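Local coordinates for protein serine proteinase inhibitor A (Sagittaria sagittifolia, PDB 3E8L) that inhibits serine proteases of the trypsin and chymotrypsin type, probably holding one molecule of each at the same time through two reactive sites on a beta-trefoil scaffold, at residues A[26-34]-A[62-70]; A[79-87]-A[128-136]. The protein carries 2 engineered substitutions. One frame throughout, in Å; residues are numbered along the deposited sequence.

Interaction 1. Residues A[26-34]-A[62-70]; sequences NYPLYTIQS and DRGLPVGFS
Tyr30 and Val67 pair through their backbones in a single antiparallel bridge of the hydrogen-bonded type: Val67 N gives to Tyr30 O at 2.6 Å, and Tyr30 N returns a longer bond to Val67 O at 3.2 Å. No second bridge forms, the strand axes standing at 103°. Tyr30 CG lies anti to its carbonyl carbon (chi1 -59°), which brings ring atom CD1 to 3.5 Å from Phe69 CE2. These two rings are near parallel but slid so far apart that they barely overlap. Ile32 sends CD1 to the rim of the Phe69 ring and, at 3.9 Å, to Val67 CG2, while Leu29 CD1 rests on Pro66 CB 4.0 Å away. Past the bridge, a water takes the N-H of Ile32 and donates to Leu65 O, carrying the link on. Thr31 CG2 lies against the carbonyl oxygens of Gly64 and Leu65; its OG1 instead donates to Gln33 OE1, in the carbonyl plane on a lone pair. Farther out, Gln20 N bonds Tyr30 OH, and Phe181 and Phe87 pack round Phe69. Strand 30-34 also pairs with strand 179-183, a joining of the chain's two ends that belongs to the beta-trefoil of Kunitz-type inhibitors.

Interaction 2. Residues A[79-87]-A[128-136]; sequences MQLGSRYKF and FSWFEARST. With SO4 (sulfate ion), chain I.
With CG anti to the backbone N (chi1 179°) and the chain extended beyond it, Lys86 runs across the ring of Phe128, its chain over one face. Lys86 CD sits 3.7 Å from the Phe128 centroid, and NZ follows as a cation-pi partner at 4.9 Å before donating to sulfate O1. The sulfate also lies by the far end of the Trp130 indole. Arg84 takes another course: bent at chi2 and chi3 (83° and 80°), it lies alongside the extended Glu132, and NH1 reaches OE1 at 3.1 Å, on the syn side but tilted from the carboxylate plane, while OE1 lies in the guanidinium plane. Glu132 OE2 is met from above the carboxylate plane by Arg134 NE at 3.0 Å, so two arginines grip one buried carboxylate and probably favour its charged form. In the backbone, Tyr85 and Phe131 form a hydrogen-bonded antiparallel pair, the shorter bond from Phe131 N to Tyr85 O at 2.7 Å. Phe131 CB presses on the face of Phe87, 3.7 Å from its centroid. A type II turn from Gln80 to Ser83 presents Gly82 N to Ala133 O at 3.1 Å, and a water links Gln80 O, Ser83 O and Ala133 N. Strands 84-89 and 130-135 are the inner pair of an antiparallel sheet, flanked by 67-70 and 142-147; Trp101 packs against Phe87 and Phe131, while Arg84 NE bonds Glu150 O.

Overall arrangement
Interaction 1 closes before interaction 2 opens along the chain, and their centres lie 14 Å apart, each about 9 Å from the centre of the molecule. Strand 67-70 of the first and strand 84-89 of the second are consecutive in sequence and neighbours in one antiparallel sheet, joined by a probable hydrogen bond from Lys86 N to Ser70 O at 2.9 Å. Phe69 packs against both Phe87 and Met79, carrying apolar contact from one interaction into the other. Interaction 1 ties this sheet to the strand pair 30-34 and 179-183, whereas interaction 2 forms its middle. Together they connect strands from the first three quarters of a helix-free beta-trefoil, the scaffold of this inhibitor.

Interaction 1. Residues A[26-34]-A[62-70]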
loop_
_atom_site.group_PDB
_atom_site.type_symbol
_atom_site.label_atom_id
_atom_site.label_comp_id
_atom_site.label_asym_id
_atom_site.label_seq_id
_atom_site.Cartn_x
_atom_site.Cartn_y
_atom_site.Cartn_z
ATOM N N ASN A 26 -10.361 10.537 13.801
ATOM C CA ASN A 26 -11.094 10.952 12.624
ATOM C C ASN A 26 -10.123 11.630 11.679
ATOM O O ASN A 26 -9.720 12.768 11.892
ATOM C CB ASN A 26 -12.230 11.897 13.009
ATOM C CG ASN A 26 -13.370 11.177 13.699
ATOM O OD1 ASN A 26 -14.123 10.438 13.068
ATOM N ND2 ASN A 26 -13.504 11.393 15.000
ATOM N N TYR A 27 -9.737 10.903 10.641
ATOM C CA TYR A 27 -8.742 11.362 9.707
ATOM C C TYR A 27 -9.279 12.431 8.767
ATOM O O TYR A 27 -10.453 12.419 8.423
ATOM C CB TYR A 27 -8.167 10.186 8.893
ATOM C CG TYR A 27 -9.127 9.106 8.388
ATOM C CD1 TYR A 27 -8.955 7.767 8.782
ATOM C CD2 TYR A 27 -10.160 9.397 7.480
ATOM C CE1 TYR A 27 -9.793 6.744 8.310
ATOM C CE2 TYR A 27 -11.023 8.376 7.005
ATOM C CZ TYR A 27 -10.825 7.051 7.434
ATOM O OH TYR A 27 -11.643 6.029 7.006
ATOM N N PRO A 28 -8.392 13.341 8.331
ATOM C CA PRO A 28 -8.737 14.424 7.422
ATOM C C PRO A 28 -8.970 13.886 6.012
ATOM O O PRO A 28 -8.319 12.920 5.591
ATOM C CB PRO A 28 -7.490 15.318 7.458
ATOM C CG PRO A 28 -6.608 14.741 8.566
ATOM C CD PRO A 28 -6.951 13.324 8.627
ATOM N N LEU A 29 -9.905 14.497 5.293
ATOM C CA LEU A 29 -10.314 13.976 4.009
ATOM C C LEU A 29 -10.290 15.055 2.966
ATOM O O LEU A 29 -10.573 16.219 3.253
ATOM C CB LEU A 29 -11.709 13.364 4.089
ATOM C CG LEU A 29 -11.918 12.090 4.900
ATOM C CD1 LEU A 29 -13.413 11.798 5.031
ATOM C CD2 LEU A 29 -11.187 10.925 4.260
ATOM N N TYR A 30 -9.914 14.648 1.756
ATOM C CA TYR A 30 -9.817 15.533 0.596
ATOM C C TYR A 30 -10.418 14.833 -0.608
ATOM O O TYR A 30 -10.272 13.633 -0.759
ATOM C CB TYR A 30 -8.349 15.895 0.317
ATOM C CG TYR A 30 -7.698 16.583 1.503
ATOM C CD1 TYR A 30 -7.198 15.846 2.568
ATOM C CD2 TYR A 30 -7.636 17.964 1.577
ATOM C CE1 TYR A 30 -6.645 16.463 3.659
ATOM C CE2 TYR A 30 -7.062 18.597 2.669
ATOM C CZ TYR A 30 -6.570 17.845 3.706
ATOM O OH TYR A 30 -6.018 18.474 4.796
ATOM N N THR A 31 -11.114 15.580 -1.450
ATOM C CA THR A 31 -11.380 15.100 -2.796
ATOM C C THR A 31 -10.211 15.519 -3.677
ATOM O O THR A 31 -9.472 16.454 -3.343
ATOM C CB THR A 31 -12.735 15.617 -3.347
ATOM O OG1 THR A 31 -12.778 17.050 -3.294
ATOM C CG2 THR A 31 -13.905 15.047 -2.528
ATOM N N ILE A 32 -10.015 14.818 -4.782
ATOM C CA ILE A 32 -8.940 15.160 -5.705
ATOM C C ILE A 32 -9.591 15.688 -6.992
ATOM O O ILE A 32 -10.227 14.949 -7.722
ATOM C CB ILE A 32 -7.964 13.959 -5.932
ATOM C CG1 ILE A 32 -7.347 13.482 -4.601
ATOM C CG2 ILE A 32 -6.889 14.313 -6.930
ATOM C CD1 ILE A 32 -6.452 12.234 -4.705
ATOM N N GLN A 33 -9.469 16.984 -7.233
ATOM C CA GLN A 33 -10.137 17.620 -8.362
ATOM C C GLN A 33 -9.153 17.868 -9.481
ATOM O O GLN A 33 -8.028 18.266 -9.221
ATOM C CB GLN A 33 -10.767 18.949 -7.939
ATOM C CG GLN A 33 -12.305 18.918 -7.748
ATOM C CD GLN A 33 -12.747 18.233 -6.440
ATOM O OE1 GLN A 33 -12.034 18.274 -5.437
ATOM N NE2 GLN A 33 -13.924 17.609 -6.452
ATOM N N SER A 34 -9.566 17.629 -10.724
ATOM C CA SER A 34 -8.773 18.050 -11.880
ATOM C C SER A 34 -8.695 19.567 -11.938
ATOM O O SER A 34 -9.709 20.254 -11.803
ATOM C CB SER A 34 -9.359 17.518 -13.181
ATOM O OG SER A 34 -8.786 18.195 -14.290
ATOM N N ASP A 62 -20.302 16.378 -10.261
ATOM C CA ASP A 62 -20.397 15.133 -9.539
ATOM C C ASP A 62 -19.397 15.279 -8.412
ATOM O O ASP A 62 -18.304 15.790 -8.607
ATOM N N ARG A 63 -19.786 14.907 -7.211
ATOM C CA ARG A 63 -18.865 15.049 -6.117
ATOM C C ARG A 63 -17.839 13.958 -6.316
ATOM O O ARG A 63 -18.170 12.865 -6.775
ATOM C CB ARG A 63 -19.584 14.858 -4.787
ATOM N N GLY A 64 -16.591 14.256 -5.995
ATOM C CA GLY A 64 -15.587 13.228 -6.028
ATOM C C GLY A 64 -15.720 12.462 -4.732
ATOM O O GLY A 64 -16.465 12.844 -3.849
ATOM N N LEU A 65 -14.995 11.372 -4.617
ATOM C CA LEU A 65 -14.932 10.641 -3.381
ATOM C C LEU A 65 -13.849 11.190 -2.509
ATOM O O LEU A 65 -12.873 11.699 -2.968
ATOM C CB LEU A 65 -14.724 9.167 -3.601
ATOM C CG LEU A 65 -15.773 8.273 -4.205
ATOM C CD1 LEU A 65 -15.104 7.043 -4.639
ATOM C CD2 LEU A 65 -16.825 7.928 -3.246
ATOM N N PRO A 66 -14.072 11.112 -1.222
ATOM C CA PRO A 66 -13.091 11.536 -0.226
ATOM C C PRO A 66 -11.905 10.588 -0.190
ATOM O O PRO A 66 -12.095 9.382 -0.270
ATOM C CB PRO A 66 -13.865 11.434 1.095
ATOM C CG PRO A 66 -15.288 11.274 0.743
ATOM C CD PRO A 66 -15.335 10.670 -0.597
ATOM N N VAL A 67 -10.697 11.128 -0.062
ATOM C CA VAL A 67 -9.485 10.326 -0.005
ATOM C C VAL A 67 -8.704 10.630 1.266
ATOM O O VAL A 67 -8.511 11.780 1.625
ATOM C CB VAL A 67 -8.555 10.594 -1.212
ATOM C CG1 VAL A 67 -7.437 9.546 -1.281
ATOM C CG2 VAL A 67 -9.332 10.643 -2.531
ATOM N N GLY A 68 -8.240 9.584 1.942
ATOM C CA GLY A 68 -7.333 9.724 3.083
ATOM C C GLY A 68 -5.923 9.399 2.635
ATOM O O GLY A 68 -5.714 8.523 1.779
ATOM N N PHE A 69 -4.955 10.101 3.209
ATOM C CA PHE A 69 -3.554 9.948 2.835
ATOM C C PHE A 69 -2.780 9.414 4.010
ATOM O O PHE A 69 -2.858 9.943 5.117
ATOM C CB PHE A 69 -2.966 11.282 2.381
ATOM C CG PHE A 69 -3.767 11.953 1.304
ATOM C CD1 PHE A 69 -3.922 11.345 0.046
ATOM C CD2 PHE A 69 -4.392 13.177 1.547
ATOM C CE1 PHE A 69 -4.681 11.956 -0.951
ATOM C CE2 PHE A 69 -5.147 13.798 0.553
ATOM C CZ PHE A 69 -5.290 13.180 -0.697
ATOM N N SER A 70 -2.034 8.346 3.797
ATOM C CA SER A 70 -1.332 7.780 4.930
ATOM C C SER A 70 0.085 7.344 4.605
ATOM O O SER A 70 0.461 7.250 3.439
ATOM C CB SER A 70 -2.179 6.697 5.599
ATOM O OG SER A 70 -2.254 5.561 4.799
HETATM O O HOH W 1 -11.886 12.625 -5.128
#

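Interaction 2. Residues A[79-87]-A[128-136]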
loop_
_atom_site.group_PDB
_atom_site.type_symbol
_atom_site.label_atom_id
_atom_site.label_comp_id
_atom_site.label_asym_id
_atom_site.label_seq_id
_atom_site.Cartn_x
_atom_site.Cartn_y
_atom_site.Cartn_z
ATOM N N MET A 79 1.382 16.189 4.335
ATOM C CA MET A 79 1.870 15.606 3.089
ATOM C C MET A 79 3.003 16.468 2.536
ATOM O O MET A 79 2.834 17.678 2.377
ATOM C CB MET A 79 0.717 15.434 2.078
ATOM C CG MET A 79 1.139 15.040 0.686
ATOM S SD MET A 79 -0.121 14.575 -0.540
ATOM C CE MET A 79 -1.675 14.792 0.275
ATOM N N GLN A 80 4.157 15.849 2.271
ATOM C CA GLN A 80 5.324 16.582 1.747
ATOM C C GLN A 80 5.587 16.295 0.275
ATOM O O GLN A 80 5.509 15.151 -0.155
ATOM C CB GLN A 80 6.590 16.320 2.574
ATOM C CG GLN A 80 6.666 17.072 3.907
ATOM C CD GLN A 80 7.685 16.461 4.890
ATOM O OE1 GLN A 80 8.114 15.300 4.730
ATOM N NE2 GLN A 80 8.071 17.240 5.913
ATOM N N LEU A 81 5.900 17.347 -0.482
ATOM C CA LEU A 81 6.237 17.245 -1.903
ATOM C C LEU A 81 7.309 16.207 -2.167
ATOM O O LEU A 81 8.311 16.151 -1.472
ATOM C CB LEU A 81 6.698 18.595 -2.427
ATOM C CG LEU A 81 5.830 19.413 -3.384
ATOM C CD1 LEU A 81 4.422 18.949 -3.471
ATOM C CD2 LEU A 81 5.902 20.875 -3.002
ATOM N N GLY A 82 7.060 15.346 -3.143
ATOM C CA GLY A 82 8.017 14.314 -3.508
ATOM C C GLY A 82 7.920 13.055 -2.668
ATOM O O GLY A 82 8.517 12.021 -3.011
ATOM N N SER A 83 7.187 13.125 -1.561
ATOM C CA SER A 83 7.095 11.974 -0.667
ATOM C C SER A 83 6.024 11.029 -1.160
ATOM O O SER A 83 5.264 11.343 -2.068
ATOM C CB SER A 83 6.784 12.399 0.762
ATOM O OG SER A 83 7.959 12.770 1.426
ATOM N N ARG A 84 5.966 9.869 -0.541
ATOM C CA ARG A 84 5.074 8.815 -1.001
ATOM C C ARG A 84 4.028 8.426 0.031
ATOM O O ARG A 84 4.329 8.256 1.214
ATOM C CB ARG A 84 5.884 7.606 -1.489
ATOM C CG ARG A 84 6.256 7.761 -2.942
ATOM C CD ARG A 84 7.506 8.621 -3.167
ATOM N NE ARG A 84 8.636 7.763 -2.904
ATOM C CZ ARG A 84 9.575 7.447 -3.770
ATOM N NH1 ARG A 84 9.595 7.981 -4.980
ATOM N NH2 ARG A 84 10.512 6.604 -3.386
ATOM N N TYR A 85 2.799 8.301 -0.441
ATOM C CA TYR A 85 1.669 8.022 0.420
ATOM C C TYR A 85 0.702 7.026 -0.171
ATOM O O TYR A 85 0.555 6.921 -1.395
ATOM C CB TYR A 85 0.940 9.313 0.738
ATOM C CG TYR A 85 1.868 10.321 1.322
ATOM C CD1 TYR A 85 2.305 10.206 2.641
ATOM C CD2 TYR A 85 2.340 11.374 0.553
ATOM C CE1 TYR A 85 3.183 11.137 3.184
ATOM C CE2 TYR A 85 3.218 12.299 1.076
ATOM C CZ TYR A 85 3.640 12.180 2.386
ATOM O OH TYR A 85 4.508 13.115 2.889
ATOM N N LYS A 86 0.052 6.291 0.727
ATOM C CA LYS A 86 -1.075 5.433 0.394
ATOM C C LYS A 86 -2.305 6.333 0.246
ATOM O O LYS A 86 -2.577 7.157 1.128
ATOM C CB LYS A 86 -1.254 4.436 1.532
ATOM C CG LYS A 86 -2.408 3.443 1.423
ATOM C CD LYS A 86 -2.102 2.297 2.412
ATOM C CE LYS A 86 -3.344 1.627 2.962
ATOM N NZ LYS A 86 -3.058 0.979 4.275
ATOM N N PHE A 87 -3.012 6.200 -0.876
ATOM C CA PHE A 87 -4.269 6.930 -1.134
ATOM C C PHE A 87 -5.436 5.980 -0.890
ATOM O O PHE A 87 -5.433 4.870 -1.405
ATOM C CB PHE A 87 -4.315 7.407 -2.589
ATOM C CG PHE A 87 -3.475 8.634 -2.877
ATOM C CD1 PHE A 87 -2.307 8.906 -2.154
ATOM C CD2 PHE A 87 -3.846 9.506 -3.910
ATOM C CE1 PHE A 87 -1.536 10.040 -2.450
ATOM C CE2 PHE A 87 -3.081 10.621 -4.206
ATOM C CZ PHE A 87 -1.935 10.896 -3.480
ATOM N N PHE A 128 -1.350 -2.132 -2.423
ATOM C CA PHE A 128 -1.521 -0.716 -2.642
ATOM C C PHE A 128 -0.244 -0.200 -3.240
ATOM O O PHE A 128 0.807 -0.806 -3.089
ATOM C CB PHE A 128 -1.870 0.039 -1.359
ATOM C CG PHE A 128 -0.832 -0.054 -0.304
ATOM C CD1 PHE A 128 -0.766 -1.159 0.543
ATOM C CD2 PHE A 128 0.081 0.971 -0.120
ATOM C CE1 PHE A 128 0.214 -1.248 1.535
ATOM C CE2 PHE A 128 1.051 0.877 0.889
ATOM C CZ PHE A 128 1.115 -0.228 1.699
ATOM N N SER A 129 -0.353 0.914 -3.942
ATOM C CA SER A 129 0.825 1.573 -4.436
ATOM C C SER A 129 1.041 2.860 -3.653
ATOM O O SER A 129 0.254 3.218 -2.771
ATOM C CB SER A 129 0.695 1.789 -5.937
ATOM O OG SER A 129 0.490 0.525 -6.556
ATOM N N TRP A 130 2.138 3.526 -3.960
ATOM C CA TRP A 130 2.579 4.672 -3.211
ATOM C C TRP A 130 2.536 5.847 -4.164
ATOM O O TRP A 130 3.198 5.838 -5.200
ATOM C CB TRP A 130 4.004 4.431 -2.721
ATOM C CG TRP A 130 4.140 3.382 -1.632
ATOM C CD1 TRP A 130 4.579 2.084 -1.772
ATOM C CD2 TRP A 130 3.842 3.555 -0.234
ATOM N NE1 TRP A 130 4.582 1.445 -0.539
ATOM C CE2 TRP A 130 4.130 2.321 0.414
ATOM C CE3 TRP A 130 3.361 4.631 0.531
ATOM C CZ2 TRP A 130 3.954 2.142 1.786
ATOM C CZ3 TRP A 130 3.197 4.452 1.897
ATOM C CH2 TRP A 130 3.489 3.216 2.514
ATOM N N PHE A 131 1.746 6.859 -3.829
ATOM C CA PHE A 131 1.587 7.993 -4.713
ATOM C C PHE A 131 2.243 9.257 -4.187
ATOM O O PHE A 131 2.307 9.505 -2.978
ATOM C CB PHE A 131 0.118 8.183 -5.066
ATOM C CG PHE A 131 -0.467 6.988 -5.747
ATOM C CD1 PHE A 131 -0.631 6.971 -7.130
ATOM C CD2 PHE A 131 -0.825 5.861 -5.015
ATOM C CE1 PHE A 131 -1.166 5.849 -7.777
ATOM C CE2 PHE A 131 -1.356 4.745 -5.652
ATOM C CZ PHE A 131 -1.517 4.744 -7.033
ATOM N N GLU A 132 2.726 10.046 -5.135
ATOM C CA GLU A 132 3.620 11.147 -4.893
ATOM C C GLU A 132 2.946 12.358 -5.504
ATOM O O GLU A 132 2.464 12.280 -6.636
ATOM C CB GLU A 132 4.926 10.835 -5.632
ATOM C CG GLU A 132 6.075 11.809 -5.446
ATOM C CD GLU A 132 7.352 11.338 -6.126
ATOM O OE1 GLU A 132 7.643 10.128 -6.090
ATOM O OE2 GLU A 132 8.079 12.172 -6.694
ATOM N N ALA A 133 2.863 13.458 -4.759
ATOM C CA ALA A 133 2.440 14.727 -5.351
ATOM C C ALA A 133 3.701 15.438 -5.798
ATOM O O ALA A 133 4.649 15.608 -5.013
ATOM C CB ALA A 133 1.682 15.579 -4.354
ATOM N N ARG A 134 3.733 15.831 -7.061
ATOM C CA ARG A 134 4.871 16.554 -7.599
ATOM C C ARG A 134 4.419 17.959 -7.949
ATOM O O ARG A 134 3.266 18.162 -8.353
ATOM C CB ARG A 134 5.412 15.854 -8.847
ATOM C CG ARG A 134 6.293 14.679 -8.553
ATOM C CD ARG A 134 6.825 14.095 -9.839
ATOM N NE ARG A 134 7.505 12.822 -9.601
ATOM C CZ ARG A 134 7.763 11.919 -10.537
ATOM N NH1 ARG A 134 7.401 12.124 -11.793
ATOM N NH2 ARG A 134 8.392 10.804 -10.209
ATOM N N SER A 135 5.330 18.919 -7.812
ATOM C CA SER A 135 5.000 20.322 -8.050
ATOM C C SER A 135 4.776 20.657 -9.526
ATOM O O SER A 135 5.235 19.950 -10.436
ATOM C CB SER A 135 6.074 21.227 -7.461
ATOM O OG SER A 135 7.267 21.097 -8.211
ATOM N N THR A 136 4.064 21.761 -9.728
ATOM C CA THR A 136 3.735 22.305 -11.050
ATOM C C THR A 136 4.129 23.766 -11.009
ATOM O O THR A 136 4.466 24.271 -9.939
ATOM C CB THR A 136 2.214 22.097 -11.340
ATOM O OG1 THR A 136 1.999 20.713 -11.652
ATOM C CG2 THR A 136 1.685 22.938 -12.479
HETATM S S SO4 I . 0.580 2.078 5.503
HETATM O O1 SO4 I . -0.008 0.770 5.203
HETATM O O2 SO4 I . -0.239 2.787 6.484
HETATM O O3 SO4 I . 1.951 1.913 5.993
HETATM O O4 SO4 I . 0.616 2.890 4.292
HETATM O O HOH W 2 3.517 13.696 -1.815
#